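Local coordinates for putative exported protein (Bacteroides fragilis, PDB 4RAA) that is of unknown function but is probably exported from the cytoplasm and folds as a six-bladed beta-propeller, at residues A[22-27]-A[287-292]; A[62-65]-A[71-74]; A[126-131]-A[164-169]; A[174-179]-A[228-233]. One frame throughout, in Å; residues are numbered along the deposited sequence.

Interaction 1: residues A[22-27]-A[287-292]; sequences DSILEL and RTYNYP
Ile24 CD1 rests on one face of the Tyr289 ring, 3.5 Å from the ring centroid and 14° off the ring normal. This places the methyl almost over the middle of the aromatic system and defines a CH-pi contact. The other branch of Ile24 touches more lightly, its CG2 lying 4.1 Å from Tyr289 CZ, nearer the phenol end. Both branches can reach the ring because CG1 sits between the backbone N and the carbonyl carbon (chi1 58°), with CD1 extended beyond it. The same CD1 lies 3.7 Å from the hydroxyl oxygen OH of Tyr291, two residues along the strand and on the same side as Tyr289.

In the next shell, Tyr291 OH is hydrogen-bonded to the carbonyl oxygen of Val19, which holds this phenol beside the methyl. Thr17 packs on both tyrosines, and Leu280 of the adjacent strand touches Ile24. Backbone bonds tie Ile24 to Lys361, while Tyr289 pairs with Leu280. The contact thus joins the last strand of one four-stranded antiparallel sheet to the helical turn that leads into strand 25-31, which lines up beside C-terminal strand 354-360, consistent with the Velcro-type ring closure of beta-propellers.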
loop_
_atom_site.group_PDB
_atom_site.type_symbol
_atom_site.label_atom_id
_atom_site.label_comp_id
_atom_site.label_asym_id
_atom_site.label_seq_id
_atom_site.Cartn_x
_atom_site.Cartn_y
_atom_site.Cartn_z
ATOM N N ASP A 22 6.946 3.993 48.128
ATOM C CA ASP A 22 5.758 4.769 48.484
ATOM C C ASP A 22 6.079 6.269 48.614
ATOM O O ASP A 22 5.310 7.105 48.163
ATOM C CB ASP A 22 5.191 4.231 49.823
ATOM C CG ASP A 22 3.771 4.695 50.119
ATOM O OD1 ASP A 22 2.910 4.576 49.220
ATOM O OD2 ASP A 22 3.510 5.121 51.273
ATOM N N SER A 23 7.233 6.589 49.199
ATOM C CA SER A 23 7.659 7.985 49.423
ATOM C C SER A 23 8.080 8.746 48.166
ATOM O O SER A 23 7.717 9.910 48.012
ATOM C CB SER A 23 8.806 8.047 50.441
ATOM O OG SER A 23 9.951 7.370 49.960
ATOM N N ILE A 24 8.866 8.105 47.297
ATOM C CA ILE A 24 9.379 8.744 46.043
ATOM C C ILE A 24 8.430 8.744 44.831
ATOM O O ILE A 24 8.738 9.402 43.827
ATOM C CB ILE A 24 10.774 8.186 45.597
ATOM C CG1 ILE A 24 10.744 6.663 45.362
ATOM C CG2 ILE A 24 11.848 8.559 46.615
ATOM C CD1 ILE A 24 12.017 6.103 44.774
ATOM N N LEU A 25 7.296 8.031 44.921
ATOM C CA LEU A 25 6.310 7.927 43.823
ATOM C C LEU A 25 4.928 8.473 44.185
ATOM O O LEU A 25 4.525 8.421 45.361
ATOM C CB LEU A 25 6.136 6.462 43.398
ATOM C CG LEU A 25 7.335 5.711 42.807
ATOM C CD1 LEU A 25 7.023 4.221 42.718
ATOM C CD2 LEU A 25 7.724 6.273 41.447
ATOM N N GLU A 26 4.231 8.993 43.160
ATOM C CA GLU A 26 2.840 9.462 43.260
ATOM C C GLU A 26 1.982 8.543 42.383
ATOM O O GLU A 26 2.313 8.300 41.217
ATOM C CB GLU A 26 2.657 10.938 42.882
ATOM C CG GLU A 26 3.030 11.366 41.465
ATOM C CD GLU A 26 2.881 12.874 41.254
ATOM O OE1 GLU A 26 1.965 13.486 41.842
ATOM O OE2 GLU A 26 3.668 13.455 40.473
ATOM N N LEU A 27 0.882 8.063 42.968
ATOM C CA LEU A 27 -0.030 7.090 42.370
ATOM C C LEU A 27 -1.357 7.682 41.951
ATOM O O LEU A 27 -1.762 8.760 42.388
ATOM C CB LEU A 27 -0.332 5.949 43.371
ATOM C CG LEU A 27 0.655 4.785 43.501
ATOM C CD1 LEU A 27 2.116 5.218 43.474
ATOM C CD2 LEU A 27 0.337 3.991 44.763
ATOM N N ARG A 287 19.167 10.330 40.599
ATOM C CA ARG A 287 19.233 9.238 41.573
ATOM C C ARG A 287 18.497 7.991 41.118
ATOM O O ARG A 287 17.401 8.098 40.576
ATOM C CB ARG A 287 18.686 9.713 42.914
ATOM C CG ARG A 287 19.636 10.685 43.622
ATOM C CD ARG A 287 19.295 10.919 45.090
ATOM N NE ARG A 287 19.068 9.664 45.827
ATOM C CZ ARG A 287 18.909 9.558 47.147
ATOM N NH1 ARG A 287 19.038 10.610 47.962
ATOM N NH2 ARG A 287 18.672 8.360 47.668
ATOM N N THR A 288 19.114 6.823 41.345
ATOM C CA THR A 288 18.524 5.519 41.009
ATOM C C THR A 288 18.026 4.787 42.250
ATOM O O THR A 288 18.559 4.990 43.327
ATOM C CB THR A 288 19.523 4.588 40.309
ATOM O OG1 THR A 288 20.654 4.376 41.162
ATOM C CG2 THR A 288 19.953 5.177 38.960
ATOM N N TYR A 289 17.001 3.956 42.064
ATOM C CA TYR A 289 16.399 3.135 43.123
ATOM C C TYR A 289 16.000 1.809 42.491
ATOM O O TYR A 289 15.228 1.813 41.539
ATOM C CB TYR A 289 15.146 3.796 43.713
ATOM C CG TYR A 289 15.328 5.205 44.218
ATOM C CD1 TYR A 289 15.178 6.296 43.353
ATOM C CD2 TYR A 289 15.625 5.461 45.562
ATOM C CE1 TYR A 289 15.332 7.601 43.810
ATOM C CE2 TYR A 289 15.792 6.767 46.031
ATOM C CZ TYR A 289 15.641 7.837 45.153
ATOM O OH TYR A 289 15.811 9.132 45.596
ATOM N N ASN A 290 16.504 0.691 43.022
ATOM C CA ASN A 290 16.244 -0.644 42.477
ATOM C C ASN A 290 15.467 -1.506 43.462
ATOM O O ASN A 290 15.814 -1.558 44.636
ATOM C CB ASN A 290 17.571 -1.319 42.146
ATOM C CG ASN A 290 17.404 -2.533 41.255
ATOM O OD1 ASN A 290 16.919 -2.425 40.135
ATOM N ND2 ASN A 290 17.831 -3.684 41.733
ATOM N N TYR A 291 14.440 -2.197 42.967
ATOM C CA TYR A 291 13.545 -3.028 43.790
ATOM C C TYR A 291 13.176 -4.336 43.116
ATOM O O TYR A 291 12.876 -4.319 41.923
ATOM C CB TYR A 291 12.202 -2.307 43.999
ATOM C CG TYR A 291 12.268 -0.948 44.660
ATOM C CD1 TYR A 291 12.518 0.203 43.899
ATOM C CD2 TYR A 291 12.034 -0.797 46.042
ATOM C CE1 TYR A 291 12.569 1.461 44.490
ATOM C CE2 TYR A 291 12.067 0.460 46.642
ATOM C CZ TYR A 291 12.345 1.587 45.859
ATOM O OH TYR A 291 12.395 2.840 46.412
ATOM N N PRO A 292 13.209 -5.468 43.859
ATOM C CA PRO A 292 12.585 -6.677 43.295
ATOM C C PRO A 292 11.080 -6.390 43.257
ATOM O O PRO A 292 10.567 -5.829 44.232
ATOM C CB PRO A 292 12.906 -7.784 44.322
ATOM C CG PRO A 292 13.935 -7.234 45.246
ATOM C CD PRO A 292 13.895 -5.737 45.141
#

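Interaction 2: residues A[62-65]-A[71-74]; sequences NLYV and AFVN
Val65 faces both Val73 and Asn74, which makes this junction a classic beta bulge in the hairpin of strands 62-67 and 72-79. Three backbone bonds define it. Val65 N donates to Asn74 O at 2.8 Å, with a C=O...N angle of 173°. In return, Val65 O takes the N-H of Val73 at 2.9 Å and, more weakly, that of Asn74 N at 3.4 Å. One carbonyl oxygen therefore serves two consecutive amides, the mark of the extra residue on the bulged strand.

The side chain of Val65 can be traced outward from this centre. Its CB lies beside Asn74 O, the acceptor of its own amide. Of the two branches, CG2 stays near that oxygen, at 3.6 Å from Asn74 O. The other branch, CG1, trans to the backbone N (chi1 -177°), meets Val73 CB at 3.9 Å. Further out, Ile76 and Phe119 also pack on this valine.

Tyr64 and Phe72 form an apolar pair whose ring planes stand at 84° to each other, and the approach is oblique. The point of touch is Tyr64 CD1 against Phe72 CE1, 3.6 Å apart. The phenol end of Tyr64 is held by a hydrogen bond between its OH and Leu39 O, while Phe72 N is bonded to Gln33 OE1. Phe72 also turns back over its own strand, so that Asn74 N lies 3.8 Å above the plane of its ring, over the centre.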
loop_
_atom_site.group_PDB
_atom_site.type_symbol
_atom_site.label_atom_id
_atom_site.label_comp_id
_atom_site.label_asym_id
_atom_site.label_seq_id
_atom_site.Cartn_x
_atom_site.Cartn_y
_atom_site.Cartn_z
ATOM N N ASN A 62 -7.146 -7.104 19.753
ATOM C CA ASN A 62 -8.214 -6.111 19.564
ATOM C C ASN A 62 -7.632 -4.741 19.892
ATOM O O ASN A 62 -6.926 -4.605 20.889
ATOM C CB ASN A 62 -9.383 -6.394 20.511
ATOM C CG ASN A 62 -10.063 -7.720 20.224
ATOM O OD1 ASN A 62 -10.466 -7.983 19.095
ATOM N ND2 ASN A 62 -10.215 -8.549 21.242
ATOM N N LEU A 63 -7.914 -3.739 19.060
ATOM C CA LEU A 63 -7.449 -2.370 19.289
ATOM C C LEU A 63 -8.666 -1.585 19.749
ATOM O O LEU A 63 -9.625 -1.470 18.993
ATOM C CB LEU A 63 -6.855 -1.782 18.003
ATOM C CG LEU A 63 -6.283 -0.364 18.034
ATOM C CD1 LEU A 63 -5.173 -0.244 19.062
ATOM C CD2 LEU A 63 -5.756 0.041 16.660
ATOM N N TYR A 64 -8.629 -1.063 20.978
ATOM C CA TYR A 64 -9.746 -0.313 21.571
ATOM C C TYR A 64 -9.454 1.154 21.832
ATOM O O TYR A 64 -8.289 1.549 21.945
ATOM C CB TYR A 64 -10.110 -0.909 22.920
ATOM C CG TYR A 64 -10.641 -2.303 22.884
ATOM C CD1 TYR A 64 -11.806 -2.602 22.183
ATOM C CD2 TYR A 64 -10.045 -3.315 23.635
ATOM C CE1 TYR A 64 -12.331 -3.891 22.176
ATOM C CE2 TYR A 64 -10.574 -4.605 23.650
ATOM C CZ TYR A 64 -11.708 -4.886 22.916
ATOM O OH TYR A 64 -12.214 -6.160 22.931
ATOM N N VAL A 65 -10.529 1.946 21.934
ATOM C CA VAL A 65 -10.449 3.360 22.315
ATOM C C VAL A 65 -11.285 3.532 23.581
ATOM O O VAL A 65 -12.474 3.195 23.612
ATOM C CB VAL A 65 -10.941 4.331 21.228
ATOM C CG1 VAL A 65 -10.765 5.781 21.680
ATOM C CG2 VAL A 65 -10.175 4.097 19.929
ATOM N N ALA A 71 -14.291 5.229 30.195
ATOM C CA ALA A 71 -15.451 4.833 29.393
ATOM C C ALA A 71 -14.996 4.327 28.043
ATOM O O ALA A 71 -14.036 4.849 27.488
ATOM C CB ALA A 71 -16.394 6.012 29.190
ATOM N N PHE A 72 -15.694 3.327 27.516
ATOM C CA PHE A 72 -15.394 2.777 26.206
ATOM C C PHE A 72 -15.998 3.704 25.147
ATOM O O PHE A 72 -17.182 4.044 25.233
ATOM C CB PHE A 72 -15.963 1.363 26.074
ATOM C CG PHE A 72 -15.742 0.738 24.718
ATOM C CD1 PHE A 72 -14.449 0.559 24.221
ATOM C CD2 PHE A 72 -16.821 0.298 23.948
ATOM C CE1 PHE A 72 -14.233 -0.019 22.974
ATOM C CE2 PHE A 72 -16.609 -0.288 22.705
ATOM C CZ PHE A 72 -15.313 -0.447 22.218
ATOM N N VAL A 73 -15.186 4.097 24.161
ATOM C CA VAL A 73 -15.612 4.987 23.072
ATOM C C VAL A 73 -15.976 4.151 21.857
ATOM O O VAL A 73 -17.091 4.260 21.360
ATOM C CB VAL A 73 -14.519 6.017 22.667
ATOM C CG1 VAL A 73 -14.986 6.908 21.503
ATOM C CG2 VAL A 73 -14.118 6.871 23.868
ATOM N N ASN A 74 -15.025 3.352 21.365
ATOM C CA ASN A 74 -15.220 2.531 20.157
ATOM C C ASN A 74 -14.029 1.590 19.901
ATOM O O ASN A 74 -12.955 1.800 20.473
ATOM C CB ASN A 74 -15.390 3.451 18.919
ATOM C CG ASN A 74 -16.039 2.754 17.737
ATOM O OD1 ASN A 74 -16.580 1.650 17.859
ATOM N ND2 ASN A 74 -15.999 3.404 16.579
#

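Interaction 3: residues A[126-131]-A[164-169]; sequences RLPFST and SLFDII. With PO4 (phosphate ion), chain B.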
loop_
_atom_site.group_PDB
_atom_site.type_symbol
_atom_site.label_atom_id
_atom_site.label_comp_id
_atom_site.label_asym_id
_atom_site.label_seq_id
_atom_site.Cartn_x
_atom_site.Cartn_y
_atom_site.Cartn_z
ATOM N N ARG A 126 0.836 -4.024 2.385
ATOM C CA ARG A 126 1.632 -5.146 2.885
ATOM C C ARG A 126 2.860 -4.616 3.595
ATOM O O ARG A 126 3.399 -3.567 3.219
ATOM C CB ARG A 126 2.087 -6.067 1.764
ATOM C CG ARG A 126 0.943 -6.760 1.076
ATOM C CD ARG A 126 1.423 -7.584 -0.093
ATOM N NE ARG A 126 2.060 -6.780 -1.136
ATOM C CZ ARG A 126 2.560 -7.269 -2.271
ATOM N NH1 ARG A 126 2.499 -8.576 -2.548
ATOM N NH2 ARG A 126 3.124 -6.434 -3.152
ATOM N N LEU A 127 3.297 -5.356 4.618
ATOM C CA LEU A 127 4.517 -5.036 5.328
ATOM C C LEU A 127 5.634 -5.189 4.322
ATOM O O LEU A 127 5.624 -6.149 3.556
ATOM C CB LEU A 127 4.806 -6.006 6.473
ATOM C CG LEU A 127 3.923 -6.078 7.715
ATOM C CD1 LEU A 127 4.447 -7.202 8.595
ATOM C CD2 LEU A 127 3.884 -4.764 8.491
ATOM N N PRO A 128 6.586 -4.245 4.311
ATOM C CA PRO A 128 7.693 -4.334 3.359
ATOM C C PRO A 128 8.701 -5.480 3.623
ATOM O O PRO A 128 9.425 -5.887 2.703
ATOM C CB PRO A 128 8.369 -2.969 3.509
ATOM C CG PRO A 128 8.081 -2.566 4.919
ATOM C CD PRO A 128 6.732 -3.099 5.231
ATOM N N PHE A 129 8.734 -5.973 4.863
ATOM C CA PHE A 129 9.665 -7.019 5.315
ATOM C C PHE A 129 9.215 -7.554 6.682
ATOM O O PHE A 129 8.216 -7.076 7.220
ATOM C CB PHE A 129 11.101 -6.440 5.378
ATOM C CG PHE A 129 11.171 -5.018 5.890
ATOM C CD1 PHE A 129 10.954 -4.724 7.240
ATOM C CD2 PHE A 129 11.469 -3.964 5.019
ATOM C CE1 PHE A 129 11.013 -3.417 7.713
ATOM C CE2 PHE A 129 11.544 -2.647 5.487
ATOM C CZ PHE A 129 11.302 -2.376 6.839
ATOM N N SER A 130 9.938 -8.523 7.244
ATOM C CA SER A 130 9.595 -9.066 8.573
ATOM C C SER A 130 9.874 -8.013 9.659
ATOM O O SER A 130 11.026 -7.621 9.875
ATOM C CB SER A 130 10.364 -10.346 8.873
ATOM O OG SER A 130 10.003 -10.869 10.145
ATOM N N THR A 131 8.807 -7.554 10.310
ATOM C CA THR A 131 8.870 -6.498 11.327
ATOM C C THR A 131 7.626 -6.544 12.230
ATOM O O THR A 131 6.587 -7.054 11.815
ATOM C CB THR A 131 9.002 -5.111 10.655
ATOM O OG1 THR A 131 9.124 -4.100 11.648
ATOM C CG2 THR A 131 7.798 -4.780 9.759
ATOM N N SER A 164 8.075 7.380 3.342
ATOM C CA SER A 164 6.603 7.257 3.322
ATOM C C SER A 164 6.118 5.949 2.649
ATOM O O SER A 164 5.320 5.200 3.190
ATOM C CB SER A 164 6.065 8.490 2.548
ATOM O OG SER A 164 4.693 8.443 2.224
ATOM N N LEU A 165 6.700 5.673 1.488
ATOM C CA LEU A 165 6.318 4.568 0.600
ATOM C C LEU A 165 6.919 3.184 0.962
ATOM O O LEU A 165 6.562 2.193 0.322
ATOM C CB LEU A 165 6.693 5.009 -0.848
ATOM C CG LEU A 165 6.096 4.442 -2.132
ATOM C CD1 LEU A 165 4.585 4.560 -2.143
ATOM C CD2 LEU A 165 6.664 5.187 -3.335
ATOM N N PHE A 166 7.781 3.126 1.986
ATOM C CA PHE A 166 8.476 1.903 2.505
ATOM C C PHE A 166 9.814 1.521 1.811
ATOM O O PHE A 166 10.386 0.460 2.122
ATOM C CB PHE A 166 7.608 0.614 2.623
ATOM C CG PHE A 166 6.283 0.760 3.345
ATOM C CD1 PHE A 166 6.009 1.788 4.272
ATOM C CD2 PHE A 166 5.329 -0.270 3.195
ATOM C CE1 PHE A 166 4.775 1.831 4.931
ATOM C CE2 PHE A 166 4.113 -0.239 3.876
ATOM C CZ PHE A 166 3.836 0.811 4.742
ATOM N N ASP A 167 10.314 2.347 0.891
ATOM C CA ASP A 167 11.636 2.108 0.282
ATOM C C ASP A 167 12.685 2.424 1.360
ATOM O O ASP A 167 12.572 3.436 2.054
ATOM C CB ASP A 167 11.852 2.972 -0.967
ATOM C CG ASP A 167 10.901 2.618 -2.110
ATOM O OD1 ASP A 167 10.412 1.465 -2.184
ATOM O OD2 ASP A 167 10.656 3.504 -2.954
ATOM N N ILE A 168 13.688 1.551 1.493
ATOM C CA ILE A 168 14.710 1.661 2.546
ATOM C C ILE A 168 15.643 2.833 2.291
ATOM O O ILE A 168 16.237 2.903 1.217
ATOM C CB ILE A 168 15.537 0.340 2.691
ATOM C CG1 ILE A 168 14.619 -0.815 3.139
ATOM C CG2 ILE A 168 16.710 0.511 3.674
ATOM C CD1 ILE A 168 15.229 -2.203 3.064
ATOM N N ILE A 169 15.771 3.733 3.277
ATOM C CA ILE A 169 16.689 4.890 3.200
ATOM C C ILE A 169 18.039 4.478 3.787
ATOM O O ILE A 169 19.060 4.617 3.113
ATOM C CB ILE A 169 16.136 6.153 3.905
ATOM C CG1 ILE A 169 14.852 6.613 3.199
ATOM C CG2 ILE A 169 17.177 7.285 3.895
ATOM C CD1 ILE A 169 14.108 7.740 3.893
HETATM P P PO4 B . 2.789 -2.271 -0.861
HETATM O O1 PO4 B . 3.426 -3.005 0.297
HETATM O O2 PO4 B . 2.677 -3.188 -2.063
HETATM O O3 PO4 B . 1.407 -1.795 -0.484
HETATM O O4 PO4 B . 3.646 -1.067 -1.176
#
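The Pro128 ring and the Phe166 side chain cross at about a right angle, and the proline ring lies across the phenylalanine, from CB to the CD2 side of its ring. Pro128 CB is 3.8 Å from Phe166 CB, and farther out Pro128 CD is 3.8 Å from Phe166 CD2. The Phe166 ring then presents its edge to the backbone of the other segment: Arg126 O lies near the ring plane, 3.5 Å from Phe166 CE2. On its other flank, Pro128 puts CG 3.5 Å above one face of the Phe129 ring, toward the rim. Phe129 reaches across to Ile168 only loosely, with CE2 4.3 Å from CG1. Trp144 meets both Phe129 and Phe166 edge-to-face, so the loop leaving strand 121-126 is laid against the following sheet, through Trp144 of strand 142-145.

Beyond the aromatic patch, Arg126 bends at chi3 (-62°), which turns its guanidinium edge-on to a phosphate ion. Its NH2 makes a weak in-plane hydrogen bond of 3.5 Å to O2 of the phosphate. The ion, probably picked up from the crystallisation solution, is also held by Arg125 NH2 and by Arg125 NE and Arg126 N of the second subunit. Arg126 NH1 makes a salt bridge to Asp167 OD1 of the second subunit, and the reciprocal pair forms as well. Such chemistry implies that the anion, together with these crossed salt bridges, probably offsets the positive charge that the arginines gather at the subunit interface.

Interaction 4: residues A[174-179]-A[228-233]; sequences NKEFKS and PSLDFL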
loop_
_atom_site.group_PDB
_atom_site.type_symbol
_atom_site.label_atom_id
_atom_site.label_comp_id
_atom_site.label_asym_id
_atom_site.label_seq_id
_atom_site.Cartn_x
_atom_site.Cartn_y
_atom_site.Cartn_z
ATOM N N ASN A 174 24.202 -2.304 13.876
ATOM C CA ASN A 174 24.760 -3.595 13.498
ATOM C C ASN A 174 24.331 -4.705 14.478
ATOM O O ASN A 174 24.409 -4.506 15.689
ATOM C CB ASN A 174 26.291 -3.495 13.465
ATOM C CG ASN A 174 26.927 -4.672 12.775
ATOM O OD1 ASN A 174 27.643 -5.458 13.402
ATOM N ND2 ASN A 174 26.637 -4.831 11.481
ATOM N N LYS A 175 23.871 -5.836 13.934
ATOM C CA LYS A 175 23.393 -7.003 14.703
ATOM C C LYS A 175 24.375 -8.167 14.532
ATOM O O LYS A 175 24.390 -8.824 13.483
ATOM C CB LYS A 175 21.984 -7.385 14.231
ATOM C CG LYS A 175 21.357 -8.627 14.876
ATOM C CD LYS A 175 19.843 -8.686 14.683
ATOM C CE LYS A 175 19.442 -8.925 13.237
ATOM N NZ LYS A 175 18.003 -8.714 12.908
ATOM N N GLU A 176 25.189 -8.409 15.561
ATOM C CA GLU A 176 26.220 -9.454 15.522
ATOM C C GLU A 176 25.617 -10.837 15.736
ATOM O O GLU A 176 25.845 -11.747 14.939
ATOM C CB GLU A 176 27.305 -9.203 16.570
ATOM C CG GLU A 176 27.989 -7.849 16.450
ATOM C CD GLU A 176 29.190 -7.698 17.377
ATOM O OE1 GLU A 176 30.076 -8.589 17.379
ATOM O OE2 GLU A 176 29.272 -6.660 18.077
ATOM N N PHE A 177 24.872 -10.991 16.829
ATOM C CA PHE A 177 24.200 -12.251 17.150
ATOM C C PHE A 177 22.902 -12.305 16.357
ATOM O O PHE A 177 22.022 -11.458 16.566
ATOM C CB PHE A 177 23.898 -12.377 18.646
ATOM C CG PHE A 177 23.189 -13.647 18.994
ATOM C CD1 PHE A 177 23.870 -14.865 18.961
ATOM C CD2 PHE A 177 21.835 -13.642 19.306
ATOM C CE1 PHE A 177 23.216 -16.053 19.248
ATOM C CE2 PHE A 177 21.176 -14.826 19.605
ATOM C CZ PHE A 177 21.866 -16.035 19.583
ATOM N N LYS A 178 22.799 -13.285 15.452
ATOM C CA LYS A 178 21.613 -13.476 14.608
ATOM C C LYS A 178 20.920 -14.781 14.969
ATOM O O LYS A 178 21.574 -15.825 15.071
ATOM C CB LYS A 178 21.977 -13.471 13.121
ATOM C CG LYS A 178 22.534 -12.142 12.619
ATOM C CD LYS A 178 22.566 -12.058 11.094
ATOM C CE LYS A 178 23.504 -13.066 10.443
ATOM N NZ LYS A 178 23.472 -12.953 8.956
ATOM N N SER A 179 19.600 -14.706 15.155
ATOM C CA SER A 179 18.783 -15.861 15.514
ATOM C C SER A 179 17.307 -15.638 15.219
ATOM O O SER A 179 16.846 -14.493 15.086
ATOM C CB SER A 179 18.941 -16.179 17.011
ATOM O OG SER A 179 18.129 -17.274 17.421
ATOM N N PRO A 228 24.222 -10.619 28.540
ATOM C CA PRO A 228 25.049 -11.765 28.117
ATOM C C PRO A 228 26.111 -11.386 27.091
ATOM O O PRO A 228 25.866 -10.492 26.278
ATOM C CB PRO A 228 24.031 -12.705 27.464
ATOM C CG PRO A 228 22.730 -12.262 27.999
ATOM C CD PRO A 228 22.827 -10.794 28.109
ATOM N N SER A 229 27.260 -12.065 27.127
ATOM C CA SER A 229 28.328 -11.838 26.138
ATOM C C SER A 229 27.922 -12.452 24.796
ATOM O O SER A 229 26.983 -13.247 24.729
ATOM C CB SER A 229 29.661 -12.452 26.599
ATOM O OG SER A 229 29.596 -13.867 26.685
ATOM N N LEU A 230 28.636 -12.099 23.736
ATOM C CA LEU A 230 28.372 -12.681 22.411
ATOM C C LEU A 230 28.690 -14.187 22.394
ATOM O O LEU A 230 27.951 -14.959 21.784
ATOM C CB LEU A 230 29.167 -11.946 21.326
ATOM C CG LEU A 230 28.950 -12.337 19.857
ATOM C CD1 LEU A 230 27.480 -12.233 19.479
ATOM C CD2 LEU A 230 29.807 -11.467 18.948
ATOM N N ASP A 231 29.765 -14.585 23.084
ATOM C CA ASP A 231 30.178 -15.997 23.191
ATOM C C ASP A 231 29.171 -16.862 23.937
ATOM O O ASP A 231 28.912 -18.001 23.523
ATOM C CB ASP A 231 31.563 -16.130 23.859
ATOM C CG ASP A 231 32.689 -15.568 23.003
ATOM O OD1 ASP A 231 32.410 -14.995 21.930
ATOM O OD2 ASP A 231 33.863 -15.700 23.395
ATOM N N PHE A 232 28.630 -16.337 25.037
ATOM C CA PHE A 232 27.596 -17.046 25.805
ATOM C C PHE A 232 26.355 -17.326 24.946
ATOM O O PHE A 232 25.788 -18.422 25.033
ATOM C CB PHE A 232 27.193 -16.260 27.052
ATOM C CG PHE A 232 26.148 -16.948 27.885
ATOM C CD1 PHE A 232 24.783 -16.741 27.633
ATOM C CD2 PHE A 232 26.521 -17.824 28.906
ATOM C CE1 PHE A 232 23.815 -17.381 28.390
ATOM C CE2 PHE A 232 25.558 -18.460 29.677
ATOM C CZ PHE A 232 24.201 -18.240 29.418
ATOM N N LEU A 233 25.945 -16.332 24.144
ATOM C CA LEU A 233 24.791 -16.453 23.237
ATOM C C LEU A 233 25.012 -17.519 22.161
ATOM O O LEU A 233 24.187 -18.423 22.013
ATOM C CB LEU A 233 24.439 -15.103 22.586
ATOM C CG LEU A 233 23.882 -14.000 23.493
ATOM C CD1 LEU A 233 23.868 -12.663 22.780
ATOM C CD2 LEU A 233 22.487 -14.340 23.998
#
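Phe177, in the loop that follows strand 168-174, packs against the first turn of helix 230-237, so this contact docks a loop of the propeller onto a helix N-terminus. The tight part is the Phe177 ring. Leu233 CB sits over one face, 3.8 Å from the centroid and 19° off the ring normal, a CH-pi contact displaced toward the CD1-CE1 rim. Leu233 CD1 follows the same ring on the CG side, 4.0 Å from Phe177 CG. The ring lies here because Phe177 CG is trans to the backbone N (chi1 179°), swinging it toward the helix. One turn back, Leu230 CD1 touches Phe177 CB at 3.7 Å. Tyr244, Asn234 and Ser237 also pack on Phe177, which is buried.

The solvent side is looser. Glu176 is exposed and crosses Leu230 at about a right angle, with its OE1 beside the CD2 methyl. A carboxylate against a methyl makes no polar bond, and no hydrogen bond links the two segments. The first turn of the helix is capped by its own residue: Ser229 stands at the N-cap, and its OG accepts from Phe232 N at 3.1 Å.

The four contacts lie at separate places round one propeller, and none touches another. Interaction 1 is the buried one, joining parts about 260 residues apart through aliphatic-aromatic contacts. Interaction 2 is local instead, within a single hairpin, and is the only one of the four whose segments are joined by hydrogen bonds. Interactions 3 and 4 come closest, with nearest atoms about 8 Å apart, and they involve opposite ends of strand 168-174: the first its entry, the second the loop beyond its exit. Interaction 3 is a surface contact carrying charge and a second subunit, whereas interaction 4 is partly buried and largely apolar, like interaction 1 in using a CH-pi contact.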